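Local coordinates for virulence sensor protein BvgS (Bordetella pertussis, PDB 6ZJ8), which is a virulence sensor histidine kinase of Bordetella pertussis, whose PAS domain probably takes part in passing signals to the kinase, at residues A[24-27]-A[28-31]; A[121-124]-A[125-129]; A[78-81]-A[82-86]; A[148-151]-A[152-155]. All coordinates share one frame; numbering follows the deposited sequence.

Contact 1. Residues A[24-27]-A[28-31]; sequences EFMR and VLID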
loop_
_atom_site.group_PDB
_atom_site.type_symbol
_atom_site.label_atom_id
_atom_site.label_comp_id
_atom_site.label_asym_id
_atom_site.label_seq_id
_atom_site.Cartn_x
_atom_site.Cartn_y
_atom_site.Cartn_z
ATOM N N GLU A 24 -2.580 -18.569 10.216
ATOM C CA GLU A 24 -2.004 -18.963 8.935
ATOM C C GLU A 24 -2.449 -18.018 7.829
ATOM O O GLU A 24 -1.658 -17.660 6.949
ATOM C CB GLU A 24 -2.398 -20.406 8.612
ATOM C CG GLU A 24 -1.829 -21.424 9.590
ATOM C CD GLU A 24 -2.533 -22.766 9.531
ATOM O OE1 GLU A 24 -3.417 -22.947 8.667
ATOM O OE2 GLU A 24 -2.202 -23.642 10.356
ATOM N N PHE A 25 -3.713 -17.593 7.865
ATOM C CA PHE A 25 -4.200 -16.634 6.882
ATOM C C PHE A 25 -3.464 -15.306 7.000
ATOM O O PHE A 25 -3.092 -14.701 5.987
ATOM C CB PHE A 25 -5.706 -16.435 7.060
ATOM C CG PHE A 25 -6.249 -15.238 6.339
ATOM C CD1 PHE A 25 -6.446 -15.268 4.969
ATOM C CD2 PHE A 25 -6.568 -14.083 7.032
ATOM C CE1 PHE A 25 -6.947 -14.167 4.304
ATOM C CE2 PHE A 25 -7.071 -12.978 6.373
ATOM C CZ PHE A 25 -7.260 -13.020 5.007
ATOM N N MET A 26 -3.239 -14.835 8.228
ATOM C CA MET A 26 -2.513 -13.583 8.409
ATOM C C MET A 26 -1.054 -13.726 7.993
ATOM O O MET A 26 -0.470 -12.791 7.434
ATOM C CB MET A 26 -2.614 -13.128 9.864
ATOM C CG MET A 26 -4.033 -12.817 10.318
ATOM S SD MET A 26 -4.763 -11.419 9.444
ATOM C CE MET A 26 -3.661 -10.106 9.948
ATOM N N ARG A 27 -0.448 -14.883 8.264
ATOM C CA ARG A 27 0.917 -15.124 7.809
ATOM C C ARG A 27 1.026 -14.944 6.299
ATOM O O ARG A 27 1.964 -14.308 5.807
ATOM C CB ARG A 27 1.360 -16.528 8.222
ATOM C CG ARG A 27 2.794 -16.889 7.849
ATOM C CD ARG A 27 3.814 -16.090 8.639
ATOM N NE ARG A 27 3.812 -16.432 10.059
ATOM C CZ ARG A 27 4.514 -15.782 10.981
ATOM N NH1 ARG A 27 5.270 -14.748 10.634
ATOM N NH2 ARG A 27 4.456 -16.155 12.251
ATOM N N VAL A 28 0.067 -15.487 5.548
ATOM C CA VAL A 28 0.092 -15.329 4.097
ATOM C C VAL A 28 -0.222 -13.890 3.711
ATOM O O VAL A 28 0.425 -13.313 2.826
ATOM C CB VAL A 28 -0.893 -16.315 3.440
ATOM C CG1 VAL A 28 -0.909 -16.121 1.935
ATOM C CG2 VAL A 28 -0.524 -17.742 3.793
ATOM N N LEU A 29 -1.215 -13.286 4.365
ATOM C CA LEU A 29 -1.653 -11.951 3.973
ATOM C C LEU A 29 -0.551 -10.919 4.178
ATOM O O LEU A 29 -0.401 -9.991 3.374
ATOM C CB LEU A 29 -2.902 -11.560 4.763
ATOM C CG LEU A 29 -3.320 -10.092 4.668
ATOM C CD1 LEU A 29 -3.525 -9.687 3.216
ATOM C CD2 LEU A 29 -4.582 -9.853 5.475
ATOM N N ILE A 30 0.230 -11.063 5.241
ATOM C CA ILE A 30 1.222 -10.065 5.622
ATOM C C ILE A 30 2.616 -10.442 5.141
ATOM O O ILE A 30 3.333 -9.607 4.590
ATOM C CB ILE A 30 1.188 -9.852 7.153
ATOM C CG1 ILE A 30 -0.093 -9.105 7.534
ATOM C CG2 ILE A 30 2.425 -9.100 7.614
ATOM C CD1 ILE A 30 -0.414 -9.145 9.001
ATOM N N ASP A 31 3.019 -11.695 5.334
ATOM C CA ASP A 31 4.342 -12.147 4.929
ATOM C C ASP A 31 4.369 -12.755 3.534
ATOM O O ASP A 31 5.451 -13.118 3.059
ATOM C CB ASP A 31 4.886 -13.185 5.921
ATOM C CG ASP A 31 5.335 -12.572 7.229
ATOM O OD1 ASP A 31 5.555 -11.345 7.276
ATOM O OD2 ASP A 31 5.479 -13.331 8.215
#
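Arg27 and Asp31, one helical turn apart, are joined by a salt bridge from NH1 of Arg27 to OD2 of Asp31 at 2.8 Å. The N-H points well at its acceptor (159°), OD2 lies at the edge of the guanidinium close to its plane, and the bond arrives nearly in line with the carboxylate C-O. It joins one nitrogen to one oxygen; the planes of the two flat groups are 29° apart. Bends at chi2 and chi3 curl the arginine chain back to Asp31, until CD of Arg27 also comes to 3.3 Å from OD2 of Asp31. Arg27 probably offsets part of the repulsion between Asp31, at the C-terminal end of the helix, and Asp51, whose carboxylate lies close to OD1 of Asp31.

Round the helix, apolar side chains pair at the same spacing. The flexible Met26, bent throughout, brings its CE to 3.5 Å from CD1 of Ile30. Phe25 and Leu29 run side by side in the same direction, and ring atom CE2 of Phe25 lies 4.1 Å from CD2 of Leu29. That same methyl has SD of Met26 at 4.3 Å. Beneath them the i to i+4 backbone bonds of the helix continue, as in the bond from Leu29 N to Phe25 O (2.9 Å).

The contact closes helix 17-31: Thr33 OG1 hydrogen-bonds Leu29 O just beyond it, Ile30 is backbone-bonded to Asp51 at the start of helix 51-57, and Met26 and Leu29 rest on Leu48 of the outer strand 46-49.

Contact 2. Residues A[121-124]-A[125-129]; sequences YGDS and LGELK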
loop_
_atom_site.group_PDB
_atom_site.type_symbol
_atom_site.label_atom_id
_atom_site.label_comp_id
_atom_site.label_asym_id
_atom_site.label_seq_id
_atom_site.Cartn_x
_atom_site.Cartn_y
_atom_site.Cartn_z
ATOM N N TYR A 121 -15.218 0.103 3.277
ATOM C CA TYR A 121 -15.969 -0.988 3.880
ATOM C C TYR A 121 -16.714 -0.475 5.103
ATOM O O TYR A 121 -16.410 0.593 5.640
ATOM C CB TYR A 121 -15.053 -2.154 4.281
ATOM C CG TYR A 121 -14.086 -1.810 5.390
ATOM C CD1 TYR A 121 -14.459 -1.925 6.723
ATOM C CD2 TYR A 121 -12.802 -1.365 5.107
ATOM C CE1 TYR A 121 -13.583 -1.607 7.740
ATOM C CE2 TYR A 121 -11.917 -1.045 6.118
ATOM C CZ TYR A 121 -12.314 -1.169 7.433
ATOM O OH TYR A 121 -11.438 -0.853 8.447
ATOM N N GLY A 122 -17.696 -1.265 5.546
ATOM C CA GLY A 122 -18.464 -0.934 6.726
ATOM C C GLY A 122 -18.819 -2.184 7.506
ATOM O O GLY A 122 -18.609 -3.308 7.046
ATOM N N ASP A 123 -19.360 -1.968 8.704
ATOM C CA ASP A 123 -19.776 -3.063 9.581
ATOM C C ASP A 123 -21.243 -3.421 9.386
ATOM O O ASP A 123 -21.958 -3.693 10.354
ATOM C CB ASP A 123 -19.498 -2.690 11.033
ATOM C CG ASP A 123 -20.456 -1.639 11.562
ATOM O OD1 ASP A 123 -21.066 -0.920 10.744
ATOM O OD2 ASP A 123 -20.603 -1.535 12.798
ATOM N N SER A 124 -21.712 -3.438 8.138
ATOM C CA SER A 124 -23.137 -3.541 7.847
ATOM C C SER A 124 -23.822 -2.285 8.369
ATOM O O SER A 124 -23.157 -1.379 8.880
ATOM C CB SER A 124 -23.746 -4.801 8.467
ATOM O OG SER A 124 -24.048 -4.611 9.838
ATOM N N LEU A 125 -25.144 -2.210 8.245
ATOM C CA LEU A 125 -25.920 -1.053 8.678
ATOM C C LEU A 125 -25.571 0.213 7.900
ATOM O O LEU A 125 -26.020 1.304 8.270
ATOM C CB LEU A 125 -25.737 -0.797 10.182
ATOM C CG LEU A 125 -25.936 -2.001 11.106
ATOM C CD1 LEU A 125 -25.410 -1.699 12.505
ATOM C CD2 LEU A 125 -27.398 -2.409 11.167
ATOM N N GLY A 126 -24.781 0.096 6.832
ATOM C CA GLY A 126 -24.369 1.253 6.060
ATOM C C GLY A 126 -23.338 2.132 6.726
ATOM O O GLY A 126 -23.110 3.255 6.266
ATOM N N GLU A 127 -22.696 1.653 7.789
ATOM C CA GLU A 127 -21.773 2.451 8.589
ATOM C C GLU A 127 -20.352 2.201 8.095
ATOM O O GLU A 127 -19.811 1.105 8.273
ATOM C CB GLU A 127 -21.916 2.094 10.066
ATOM C CG GLU A 127 -21.533 3.202 11.028
ATOM C CD GLU A 127 -21.844 2.841 12.467
ATOM O OE1 GLU A 127 -22.125 1.653 12.736
ATOM O OE2 GLU A 127 -21.813 3.745 13.328
ATOM N N LEU A 128 -19.751 3.216 7.481
ATOM C CA LEU A 128 -18.380 3.095 7.004
ATOM C C LEU A 128 -17.409 3.119 8.177
ATOM O O LEU A 128 -17.575 3.892 9.125
ATOM C CB LEU A 128 -18.051 4.226 6.032
ATOM C CG LEU A 128 -18.943 4.357 4.796
ATOM C CD1 LEU A 128 -18.390 5.436 3.879
ATOM C CD2 LEU A 128 -19.065 3.032 4.059
ATOM N N LYS A 129 -16.384 2.265 8.107
ATOM C CA LYS A 129 -15.392 2.161 9.166
ATOM C C LYS A 129 -13.958 2.364 8.700
ATOM O O LYS A 129 -13.108 2.705 9.529
ATOM C CB LYS A 129 -15.490 0.791 9.859
ATOM C CG LYS A 129 -16.829 0.527 10.535
ATOM C CD LYS A 129 -17.090 1.497 11.679
ATOM C CE LYS A 129 -18.469 1.287 12.280
ATOM N NZ LYS A 129 -18.814 2.348 13.265
#
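Lys129 and Tyr121 face each other next to the turn of a beta hairpin, whose strands 110-122 and 128-137 are connected through a type I' turn from Ser124 to Glu127. Near the backbone, CB of Lys129 lies 3.7 Å from CE1 of Tyr121, the lysine chain running at about a right angle to the tyrosine. Next, CG stands 4.0 Å from the backbone N of Asp123. A bend at chi2 (-64°) turns the chain along the hairpin toward the loop, and its far end stays extended, so CE comes 3.6 Å from OD2 of Asp123. At the tip, NZ forms a salt bridge with OE2 of Glu127 at 3.3 Å. A long, flexible cation suits this course: its methylenes pack while the ammonium is carried to Glu127, with Asp123 near but beyond salt-bridge distance.

Those acids are close to one another. OD1 of Asp123 is only 3.4 Å from OE1 of Glu127, their carboxylates twisted 53° apart, and the lysine charge probably offsets some of the repulsion.

The backbone keeps the strands aligned. Lys129 N donates to Tyr121 O, and Gly122 and Leu128 form an antiparallel non-hydrogen-bonded pair. Leu125 and Gly126 occupy the two central places of the turn with positive phi, a conformation that glycine adopts easily and leucine less readily. The loop is exposed, and Gly126 O has a weak hydrogen bond from Arg96. Closing the turn, Glu127 N reaches Ser124 O at 3.3 Å with an almost straight N-H (174°), although the donor stands well above that carbonyl's plane.

Contact 3. Residues A[78-81]-A[82-86]; sequences PALA and REMHE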
loop_
_atom_site.group_PDB
_atom_site.type_symbol
_atom_site.label_atom_id
_atom_site.label_comp_id
_atom_site.label_asym_id
_atom_site.label_seq_id
_atom_site.Cartn_x
_atom_site.Cartn_y
_atom_site.Cartn_z
ATOM N N PRO A 78 8.888 15.344 8.142
ATOM C CA PRO A 78 9.352 13.983 8.445
ATOM C C PRO A 78 9.315 13.103 7.205
ATOM O O PRO A 78 8.326 13.072 6.468
ATOM C CB PRO A 78 8.373 13.506 9.523
ATOM C CG PRO A 78 7.156 14.344 9.338
ATOM C CD PRO A 78 7.637 15.675 8.848
ATOM N N ALA A 79 10.409 12.373 6.985
ATOM C CA ALA A 79 10.582 11.649 5.729
ATOM C C ALA A 79 9.551 10.537 5.578
ATOM O O ALA A 79 8.875 10.444 4.548
ATOM C CB ALA A 79 12.000 11.084 5.645
ATOM N N LEU A 80 9.418 9.681 6.594
ATOM C CA LEU A 80 8.599 8.482 6.440
ATOM C C LEU A 80 7.169 8.841 6.054
ATOM O O LEU A 80 6.623 8.304 5.082
ATOM C CB LEU A 80 8.620 7.657 7.728
ATOM C CG LEU A 80 8.011 6.256 7.597
ATOM C CD1 LEU A 80 8.773 5.430 6.567
ATOM C CD2 LEU A 80 7.979 5.534 8.936
ATOM N N ALA A 81 6.546 9.751 6.804
ATOM C CA ALA A 81 5.191 10.177 6.470
ATOM C C ALA A 81 5.134 10.784 5.075
ATOM O O ALA A 81 4.182 10.545 4.322
ATOM C CB ALA A 81 4.688 11.177 7.511
ATOM N N ARG A 82 6.145 11.575 4.710
ATOM C CA ARG A 82 6.161 12.204 3.394
ATOM C C ARG A 82 6.159 11.156 2.287
ATOM O O ARG A 82 5.358 11.227 1.348
ATOM C CB ARG A 82 7.380 13.122 3.277
ATOM C CG ARG A 82 7.484 13.871 1.959
ATOM C CD ARG A 82 8.639 14.865 1.966
ATOM N NE ARG A 82 9.925 14.223 2.229
ATOM C CZ ARG A 82 10.568 13.445 1.361
ATOM N NH1 ARG A 82 10.044 13.193 0.167
ATOM N NH2 ARG A 82 11.734 12.908 1.693
ATOM N N GLU A 83 7.045 10.164 2.390
ATOM C CA GLU A 83 7.140 9.140 1.353
ATOM C C GLU A 83 5.851 8.336 1.243
ATOM O O GLU A 83 5.375 8.060 0.136
ATOM C CB GLU A 83 8.324 8.222 1.648
ATOM C CG GLU A 83 9.654 8.956 1.750
ATOM C CD GLU A 83 10.742 8.100 2.357
ATOM O OE1 GLU A 83 10.420 7.004 2.866
ATOM O OE2 GLU A 83 11.917 8.523 2.331
ATOM N N MET A 84 5.266 7.954 2.379
ATOM C CA MET A 84 4.035 7.172 2.338
ATOM C C MET A 84 2.894 7.966 1.717
ATOM O O MET A 84 2.060 7.407 0.995
ATOM C CB MET A 84 3.655 6.717 3.743
ATOM C CG MET A 84 4.630 5.729 4.340
ATOM S SD MET A 84 3.986 4.931 5.815
ATOM C CE MET A 84 5.350 3.842 6.191
ATOM N N HIS A 85 2.833 9.271 1.995
ATOM C CA HIS A 85 1.743 10.085 1.467
ATOM C C HIS A 85 1.670 9.992 -0.051
ATOM O O HIS A 85 0.578 9.991 -0.631
ATOM C CB HIS A 85 1.915 11.539 1.904
ATOM C CG HIS A 85 0.737 12.406 1.584
ATOM N ND1 HIS A 85 0.781 13.399 0.628
ATOM C CD2 HIS A 85 -0.519 12.425 2.088
ATOM C CE1 HIS A 85 -0.396 13.993 0.560
ATOM N NE2 HIS A 85 -1.203 13.420 1.436
ATOM N N GLU A 86 2.825 9.905 -0.714
ATOM C CA GLU A 86 2.840 9.843 -2.172
ATOM C C GLU A 86 2.187 8.562 -2.681
ATOM O O GLU A 86 1.445 8.588 -3.671
ATOM C CB GLU A 86 4.279 9.963 -2.676
ATOM C CG GLU A 86 4.897 11.335 -2.421
ATOM C CD GLU A 86 6.399 11.367 -2.642
ATOM O OE1 GLU A 86 7.053 12.305 -2.138
ATOM O OE2 GLU A 86 6.929 10.456 -3.314
#
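Leu80 and Met84 lie on the inward side of helix 79-87, a short helix of the PAS domain that begins directly after Pro78 at its N-cap. Their side chains cross at a slant. The methionine runs out straight beyond CG, so its terminal methyl, and not its sulfur, does the touching: CE of Met84 is 3.8 Å from CD1 of Leu80 and 3.9 Å from CG of Leu80, set against the root of the leucine's branch. Leu80 swings its CG away from the backbone N (chi1 -169°), which lets the fork come nearer the following turn although its CB sets out away from it. A long unbranched thioether suits the buried place, since it can reach among Tyr53, Phe57, Val64 and Ile69; Leu80 shares Phe57 and adds Val59.

Glu83 bends back along the helix: its CG lies beside the backbone N and 3.3 Å from Ala79 O, and its side chain also touches Phe57 and Leu107. Arg82 folds at chi3, bringing NH2 within 4.4 Å of CB of Ala79, a residue with only a methyl to approach, while its NH1 has a long ion pair with Glu86. His85 turns its ring outward from this turn, and its NE2 is hydrogen-bonded to Glu71.

Proline fits the N-cap because the first residues of a helix need no amide donor, yet its carbonyl still accepts from Arg82 N. One residue further, Glu83 N donates to Ala79 O at 2.8 Å, almost along the C=O axis.

Contact 4. Residues A[148-151]-A[152-155]; sequences LHDL and KESL. Unlike the reference sequence in segment 148-151: Leu151 (reference Ala). Unlike the reference sequence in segment 152-155: Leu155 (reference Ala).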
loop_
_atom_site.group_PDB
_atom_site.type_symbol
_atom_site.label_atom_id
_atom_site.label_comp_id
_atom_site.label_asym_id
_atom_site.label_seq_id
_atom_site.Cartn_x
_atom_site.Cartn_y
_atom_site.Cartn_z
ATOM N N LEU A 148 13.846 -8.975 -20.459
ATOM C CA LEU A 148 13.717 -10.218 -21.212
ATOM C C LEU A 148 13.772 -9.955 -22.713
ATOM O O LEU A 148 14.388 -10.724 -23.459
ATOM C CB LEU A 148 12.418 -10.934 -20.836
ATOM C CG LEU A 148 12.201 -12.322 -21.445
ATOM C CD1 LEU A 148 13.344 -13.263 -21.096
ATOM C CD2 LEU A 148 10.879 -12.908 -20.977
ATOM N N HIS A 149 13.138 -8.874 -23.172
ATOM C CA HIS A 149 13.186 -8.543 -24.593
ATOM C C HIS A 149 14.606 -8.201 -25.029
ATOM O O HIS A 149 15.060 -8.645 -26.089
ATOM C CB HIS A 149 12.237 -7.382 -24.896
ATOM C CG HIS A 149 10.792 -7.705 -24.668
ATOM N ND1 HIS A 149 10.323 -8.997 -24.560
ATOM C CD2 HIS A 149 9.712 -6.900 -24.529
ATOM C CE1 HIS A 149 9.015 -8.974 -24.364
ATOM N NE2 HIS A 149 8.621 -7.713 -24.341
ATOM N N ASP A 150 15.324 -7.412 -24.224
ATOM C CA ASP A 150 16.712 -7.101 -24.545
ATOM C C ASP A 150 17.580 -8.351 -24.547
ATOM O O ASP A 150 18.580 -8.411 -25.270
ATOM C CB ASP A 150 17.271 -6.082 -23.551
ATOM C CG ASP A 150 16.657 -4.710 -23.716
ATOM O OD1 ASP A 150 15.784 -4.547 -24.594
ATOM O OD2 ASP A 150 17.049 -3.792 -22.964
ATOM N N LEU A 151 17.217 -9.353 -23.746
ATOM C CA LEU A 151 18.012 -10.576 -23.679
ATOM C C LEU A 151 17.844 -11.402 -24.948
ATOM O O LEU A 151 18.823 -11.704 -25.641
ATOM C CB LEU A 151 17.619 -11.385 -22.442
ATOM C CG LEU A 151 18.383 -12.688 -22.204
ATOM C CD1 LEU A 151 19.885 -12.458 -22.165
ATOM C CD2 LEU A 151 17.906 -13.329 -20.909
ATOM N N LYS A 152 16.602 -11.771 -25.277
ATOM C CA LYS A 152 16.363 -12.556 -26.484
ATOM C C LYS A 152 16.864 -11.824 -27.723
ATOM O O LYS A 152 17.404 -12.447 -28.644
ATOM C CB LYS A 152 14.873 -12.873 -26.621
ATOM C CG LYS A 152 14.288 -13.658 -25.454
ATOM C CD LYS A 152 12.822 -14.002 -25.690
ATOM C CE LYS A 152 12.657 -15.064 -26.772
ATOM N NZ LYS A 152 11.228 -15.296 -27.120
ATOM N N GLU A 153 16.693 -10.501 -27.763
ATOM C CA GLU A 153 17.203 -9.725 -28.888
ATOM C C GLU A 153 18.717 -9.845 -28.992
ATOM O O GLU A 153 19.263 -10.006 -30.090
ATOM C CB GLU A 153 16.790 -8.260 -28.737
ATOM C CG GLU A 153 16.959 -7.427 -29.999
ATOM C CD GLU A 153 16.655 -5.958 -29.771
ATOM O OE1 GLU A 153 17.055 -5.423 -28.715
ATOM O OE2 GLU A 153 16.011 -5.338 -30.644
ATOM N N SER A 154 19.413 -9.777 -27.855
ATOM C CA SER A 154 20.863 -9.922 -27.858
ATOM C C SER A 154 21.301 -11.306 -28.318
ATOM O O SER A 154 22.437 -11.462 -28.781
ATOM C CB SER A 154 21.416 -9.640 -26.460
ATOM O OG SER A 154 22.822 -9.802 -26.422
ATOM N N LEU A 155 20.432 -12.313 -28.200
ATOM C CA LEU A 155 20.779 -13.653 -28.660
ATOM C C LEU A 155 20.549 -13.817 -30.158
ATOM O O LEU A 155 21.229 -14.628 -30.799
ATOM C CB LEU A 155 19.971 -14.700 -27.891
ATOM C CG LEU A 155 20.065 -14.645 -26.362
ATOM C CD1 LEU A 155 19.306 -15.807 -25.731
ATOM C CD2 LEU A 155 21.514 -14.630 -25.892
#
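From Leu148 to Leu155 the chain runs as a helix in which Lys152 N, Glu153 N and Ser154 N bond to the carbonyls of Leu148, His149 and Asp150, while the last bond, Leu155 N to Leu151 O, is weak at 3.1 Å with an N-H angle of 133°. The bond from Lys152 is nearly straight (172°).

Side chains here lie mostly against backbone. CG of Lys152, set beside its own backbone N, rests 3.5 Å from Leu148 O, and the same methylene is a loose 4.5 Å from CD1 of Leu148. Leu155 behaves alike: CG beside its own N (chi1 -55°) places that atom 3.3 Å from Leu151 O, where the isopropyl group covers the carbonyl of the weak bond.

All this belongs to the distal part of helix 138-155, which follows the last strand of the PAS sheet and, in a sensor kinase, probably leads toward the kinase module. Leu148, Leu151 and Leu155 follow a three-then-four spacing along one side, as do apolar positions of a coiled coil; Leu151 and Leu155, however, are alanines in the reference sequence, so the stripe belongs to the deposited chain and need not hold for the reference protein.

Charged residues occupy the rest of this largely exposed surface. Asp150 and Glu153 are like-charged, with OD1 of Asp150 4.4 Å from OE1 of Glu153, and OD2 of Asp150 has a long, weak ion pair with Arg146 one turn earlier. CB of Ser154 lies 3.3 Å from Asp150 O.

Along the chain the order is contact 1, contact 3, contact 2, contact 4, with none touching another. The first three belong to the PAS fold. Contact 1 ends helix 17-31, contact 3 forms most of helix 79-87, and their centres, about 26 Å apart, lie on opposite sides of the chain's centre. Contact 2 is the hairpin end between strands 110-122 and 128-137 of the five-stranded antiparallel sheet. Strand 128-137 then leads into helix 138-155, which carries contact 4 about 51 Å from contact 2, centre to centre. Helices thus enter and leave a compact sensor domain, an arrangement consistent with relaying signals toward the kinase.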